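Local coordinates for protein ML032222a iGluR (Mnemiopsis leidyi, PDB 4YKI) that serves as the ligand-binding domain of a ctenophore ionotropic glutamate receptor that binds glycine and probably couples its binding to opening of an ion channel, at residues D91-S96 and Q210-A215; R144-L149 and I186-V191. All blocks are in the same frame, centred on the assembly; numbering follows the deposited sequence. Where two conformers were deposited one is given.

Interaction 1 of 2, residues D91-S96 and Q210-A215; sequences DLSTNS and QSFEYA. With MG (magnesium ion), chain D; GLY (glycine), chain E.
L92 and A215 form an antiparallel hydrogen-bonded pair and S93 and Y214 the next, non-hydrogen-bonded one, setting strand 91-93 against strand 202-218 in the periplasmic-binding-protein-like clamshell of glutamate receptor ligand-binding domains. The L92 rung is closed from both sides, with A215 N 3.0 Å from L92 O. T94 N reaches E213 O at 2.9 Å. T94 then substitutes its hydroxyl for a strand carbonyl: OG1, set between the backbone N and carbonyl carbon (chi1 56°), accepts from E213 N at 3.0 Å. Threonine suits the site because its methyl also packs toward the CB atoms of E213 and A215.

The close packing lies on the face of S93 and Y214. D91 CB sits over the Y214 ring, 3.6 Å from its centroid, while S93 OG lies in the ring plane at its edge, 3.3 Å from Y214 CE1. S93 OG and Y214 OH are both hydrogen-bonded to E188, which satisfies these buried polar tips. The ligand lies along the same strand: its N gives a bond to D91 O, and S93 N points almost straight at its OXT.

Toward Q210 and S96 the contact loosens. The strand directions meet at 141°, and beyond F212 and T94 the chains part; S96 N and S211 OG bond to E237 and R236 of the second subunit. At the same interface E213 OE2 binds magnesium at 2.1 Å and is also hydrogen-bonded to that R236. D110 and the second subunit's E213 and D110 share the metal, and E213 OE1 accepts a hydrogen bond from a water that the metal also holds.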
# COMPACT_ATOMS: atom_id res chain seq x y z
N ASP B 91 2.44 -8.69 -10.68
CA ASP B 91 2.67 -8.45 -9.25
C ASP B 91 4.13 -8.11 -9.05
O ASP B 91 4.94 -8.96 -8.68
CB ASP B 91 2.24 -9.65 -8.42
CG ASP B 91 2.95 -10.95 -8.80
OD1 ASP B 91 3.03 -11.29 -10.01
OD2 ASP B 91 3.39 -11.67 -7.85
N LEU B 92 4.48 -6.85 -9.27
CA LEU B 92 5.88 -6.42 -9.18
C LEU B 92 6.13 -5.88 -7.78
O LEU B 92 5.60 -4.82 -7.39
CB LEU B 92 6.27 -5.38 -10.22
CG LEU B 92 7.77 -5.12 -10.34
CD1 LEU B 92 8.53 -6.33 -10.89
CD2 LEU B 92 8.02 -3.91 -11.20
N SER B 93 6.95 -6.58 -7.01
CA SER B 93 7.21 -6.19 -5.62
C SER B 93 8.06 -4.94 -5.55
O SER B 93 9.00 -4.75 -6.33
CB SER B 93 7.91 -7.32 -4.91
OG SER B 93 7.12 -8.48 -5.02
N THR B 94 7.75 -4.10 -4.57
CA THR B 94 8.50 -2.88 -4.32
C THR B 94 9.73 -3.17 -3.47
O THR B 94 9.61 -3.72 -2.37
CB THR B 94 7.63 -1.80 -3.65
OG1 THR B 94 7.06 -2.32 -2.44
CG2 THR B 94 6.54 -1.36 -4.60
N ASN B 95 10.91 -2.81 -4.00
CA ASN B 95 12.15 -2.85 -3.23
C ASN B 95 13.07 -1.69 -3.62
O ASN B 95 12.94 -1.11 -4.68
CB ASN B 95 12.86 -4.23 -3.24
CG ASN B 95 13.41 -4.64 -4.59
OD1 ASN B 95 14.20 -3.93 -5.19
ND2 ASN B 95 13.06 -5.85 -5.02
N SER B 96 13.95 -1.35 -2.70
CA SER B 96 14.81 -0.20 -2.87
C SER B 96 15.79 -0.36 -4.04
O SER B 96 16.11 0.61 -4.73
CB SER B 96 15.56 0.10 -1.57
OG SER B 96 14.67 0.57 -0.56
N GLN B 210 8.88 -8.73 6.69
CA GLN B 210 9.05 -7.68 5.68
C GLN B 210 7.69 -7.18 5.21
O GLN B 210 6.70 -7.92 5.15
CB GLN B 210 9.87 -8.12 4.45
CG GLN B 210 11.33 -8.46 4.69
CD GLN B 210 12.20 -7.25 4.96
OE1 GLN B 210 11.97 -6.12 4.48
NE2 GLN B 210 13.23 -7.46 5.76
N SER B 211 7.64 -5.90 4.89
CA SER B 211 6.45 -5.24 4.40
C SER B 211 6.75 -4.59 3.09
O SER B 211 7.66 -3.76 3.01
CB SER B 211 6.06 -4.18 5.41
OG SER B 211 5.02 -3.37 4.94
N PHE B 212 5.96 -4.90 2.06
CA PHE B 212 6.12 -4.31 0.75
C PHE B 212 4.78 -4.34 0.00
O PHE B 212 3.76 -4.74 0.56
CB PHE B 212 7.27 -4.98 -0.03
CG PHE B 212 7.07 -6.45 -0.26
CD1 PHE B 212 7.48 -7.37 0.67
CD2 PHE B 212 6.47 -6.92 -1.42
CE1 PHE B 212 7.29 -8.71 0.48
CE2 PHE B 212 6.26 -8.26 -1.62
CZ PHE B 212 6.68 -9.16 -0.66
N GLU B 213 4.80 -3.85 -1.23
CA GLU B 213 3.61 -3.75 -2.07
C GLU B 213 3.84 -4.47 -3.37
O GLU B 213 4.98 -4.62 -3.83
CB GLU B 213 3.40 -2.29 -2.48
CG GLU B 213 3.03 -1.37 -1.37
CD GLU B 213 1.58 -1.49 -0.95
OE1 GLU B 213 0.79 -2.23 -1.58
OE2 GLU B 213 1.21 -0.77 0.02
N TYR B 214 2.74 -4.86 -4.01
CA TYR B 214 2.71 -5.09 -5.44
C TYR B 214 2.24 -3.82 -6.15
O TYR B 214 1.28 -3.16 -5.72
CB TYR B 214 1.76 -6.24 -5.80
CG TYR B 214 2.20 -7.60 -5.33
CD1 TYR B 214 3.55 -7.96 -5.32
CD2 TYR B 214 1.28 -8.54 -4.93
CE1 TYR B 214 3.94 -9.24 -4.91
CE2 TYR B 214 1.65 -9.81 -4.55
CZ TYR B 214 2.98 -10.16 -4.53
OH TYR B 214 3.29 -11.42 -4.12
N ALA B 215 2.93 -3.47 -7.22
CA ALA B 215 2.61 -2.32 -8.02
C ALA B 215 3.02 -2.66 -9.45
O ALA B 215 3.51 -3.76 -9.73
CB ALA B 215 3.35 -1.10 -7.51
MG MG D . -0.55 -0.83 1.09
N GLY E . 6.62 -10.86 -7.33
CA GLY E . 8.03 -11.23 -7.60
C GLY E . 8.93 -10.05 -7.88
O GLY E . 10.15 -10.28 -8.01
OXT GLY E . 8.43 -8.91 -7.99
O HOH W 1 -1.54 -1.71 -0.54
O HOH W 2 0.53 0.21 2.58

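Interaction 2 of 2, residues R144-L149 and I186-V191; sequences RHPETL and IDEGPV. With GLY (glycine), chain E.
P146 and D187 bring the two backbones nearest, their CA atoms 5.7 Å apart, where the first turn of helix 145-149 passes the end of strand 186-188. The two axes run at 117° to each other. R144 and E188 each occupy an N-cap position, so both segments start a helix beside the bound glycine. H145 N donates to the ligand O at 2.9 Å.

R144 extends its chain from a CG anti to the backbone N (chi1 -175°), carrying the guanidinium across to D187. The grip is side-on: R144 NE meets D187 OD1 at 2.7 Å and R144 NH2 meets D187 OD2 at 2.9 Å, each oxygen using its syn lone pair, with the flat groups 23° from coplanar. In the cleft of this clamshell fold, the ligand CA sits over one face of the guanidinium, 3.5 Å above its plane, while NH1 makes a salt bridge to E17. A leucine in its place would probably leave the carboxylates of D187 and E17 without this charged mate and the ligand CA without the flat face over it.

E188, long enough to reach the ligand amino group, accepts from its N through OE1 at 2.7 Å. The nonpolar P146 ring packs against both acidic chains, its CG near D187 OD1 and E188 CG. H145, whose ND1 bonds to N95, brings CD2 to 3.2 Å from E188 OE2.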
# COMPACT_ATOMS: atom_id res chain seq x y z
N ARG B 144 14.70 -12.49 -8.22
CA ARG B 144 13.32 -12.22 -7.85
C ARG B 144 13.38 -11.48 -6.51
O ARG B 144 14.40 -11.55 -5.80
CB ARG B 144 12.56 -13.55 -7.76
CG ARG B 144 11.07 -13.50 -7.50
CD ARG B 144 10.55 -14.90 -7.24
NE ARG B 144 9.18 -14.95 -6.70
CZ ARG B 144 8.06 -14.84 -7.40
NH1 ARG B 144 8.09 -14.64 -8.70
NH2 ARG B 144 6.89 -14.92 -6.77
N HIS B 145 12.29 -10.82 -6.14
CA HIS B 145 12.26 -9.93 -4.98
C HIS B 145 12.67 -10.56 -3.64
O HIS B 145 13.44 -9.95 -2.93
CB HIS B 145 10.87 -9.30 -4.94
CG HIS B 145 10.54 -8.60 -3.67
ND1 HIS B 145 10.99 -7.33 -3.38
CD2 HIS B 145 9.76 -9.00 -2.64
CE1 HIS B 145 10.48 -6.97 -2.22
NE2 HIS B 145 9.73 -7.96 -1.75
N PRO B 146 12.17 -11.75 -3.27
CA PRO B 146 12.59 -12.28 -1.97
C PRO B 146 14.11 -12.40 -1.85
O PRO B 146 14.68 -12.01 -0.83
CB PRO B 146 11.86 -13.63 -1.88
CG PRO B 146 10.62 -13.43 -2.73
CD PRO B 146 11.12 -12.60 -3.89
N GLU B 147 14.77 -12.93 -2.87
CA GLU B 147 16.23 -13.01 -2.89
C GLU B 147 16.85 -11.63 -2.65
O GLU B 147 17.77 -11.49 -1.86
CB GLU B 147 16.70 -13.57 -4.23
CG GLU B 147 18.21 -13.73 -4.31
CD GLU B 147 18.70 -14.05 -5.71
OE1 GLU B 147 18.44 -13.23 -6.61
OE2 GLU B 147 19.35 -15.10 -5.89
N THR B 148 16.35 -10.62 -3.34
CA THR B 148 16.88 -9.27 -3.18
C THR B 148 16.72 -8.77 -1.75
O THR B 148 17.66 -8.22 -1.16
CB THR B 148 16.22 -8.32 -4.17
OG1 THR B 148 16.69 -8.61 -5.49
CG2 THR B 148 16.57 -6.88 -3.87
N LEU B 149 15.54 -8.97 -1.17
CA LEU B 149 15.33 -8.53 0.20
C LEU B 149 16.23 -9.24 1.17
O LEU B 149 16.77 -8.62 2.09
CB LEU B 149 13.89 -8.69 0.65
CG LEU B 149 12.85 -7.74 0.07
CD1 LEU B 149 11.56 -7.84 0.90
CD2 LEU B 149 13.38 -6.30 0.01
N ILE B 186 11.13 -19.96 0.46
CA ILE B 186 10.90 -18.62 0.98
C ILE B 186 10.50 -17.73 -0.19
O ILE B 186 11.29 -17.54 -1.11
CB ILE B 186 12.20 -18.06 1.63
CG1 ILE B 186 12.72 -19.00 2.72
CG2 ILE B 186 11.96 -16.64 2.19
CD1 ILE B 186 14.12 -18.66 3.25
N ASP B 187 9.28 -17.21 -0.15
CA ASP B 187 8.76 -16.41 -1.25
C ASP B 187 7.75 -15.38 -0.72
O ASP B 187 8.00 -14.78 0.32
CB ASP B 187 8.20 -17.29 -2.39
CG ASP B 187 8.13 -16.53 -3.71
OD1 ASP B 187 9.21 -16.36 -4.34
OD2 ASP B 187 7.03 -16.08 -4.08
N GLU B 188 6.65 -15.17 -1.45
CA GLU B 188 5.74 -14.05 -1.19
C GLU B 188 4.36 -14.57 -0.78
O GLU B 188 3.82 -15.47 -1.41
CB GLU B 188 5.64 -13.15 -2.43
CG GLU B 188 6.99 -12.62 -2.88
CD GLU B 188 6.92 -11.73 -4.11
OE1 GLU B 188 5.92 -11.79 -4.86
OE2 GLU B 188 7.93 -11.02 -4.35
N GLY B 189 3.80 -13.96 0.26
CA GLY B 189 2.55 -14.41 0.83
C GLY B 189 1.42 -14.70 -0.15
O GLY B 189 0.86 -15.79 -0.15
N PRO B 190 1.04 -13.74 -0.99
CA PRO B 190 -0.14 -13.97 -1.83
C PRO B 190 0.07 -15.06 -2.88
O PRO B 190 -0.84 -15.82 -3.21
CB PRO B 190 -0.37 -12.59 -2.48
CG PRO B 190 0.26 -11.62 -1.49
CD PRO B 190 1.46 -12.33 -0.99
N VAL B 191 1.30 -15.15 -3.40
CA VAL B 191 1.64 -16.14 -4.39
C VAL B 191 1.58 -17.54 -3.78
O VAL B 191 1.04 -18.48 -4.38
CB VAL B 191 3.05 -15.85 -4.97
CG1 VAL B 191 3.54 -16.96 -5.88
CG2 VAL B 191 3.04 -14.52 -5.72
N GLY E . 6.62 -10.86 -7.33
CA GLY E . 8.03 -11.23 -7.60
C GLY E . 8.93 -10.05 -7.88
O GLY E . 10.15 -10.28 -8.01
OXT GLY E . 8.43 -8.91 -7.99

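In the fold
Both contacts are buried, and they meet around one glycine molecule, their centres about 9 Å apart. Interaction 1 is chiefly backbone pairing between strands 91-93 and 202-218, whereas interaction 2 joins the beginning of helix 145-152 to the turn from strand 183-188 into helix 189-195 through charged side chains. The two share a sheet, since strands 183-188 and 202-218 both pair with strand 109-118. E188, through its two carboxylate oxygens, ties interaction 2 to the strand pair, while F212 meets the H145 ring. Interaction 1 also reaches the subunit interface through its magnesium site; interaction 2 stays almost wholly within its own chain, at the ligand cleft.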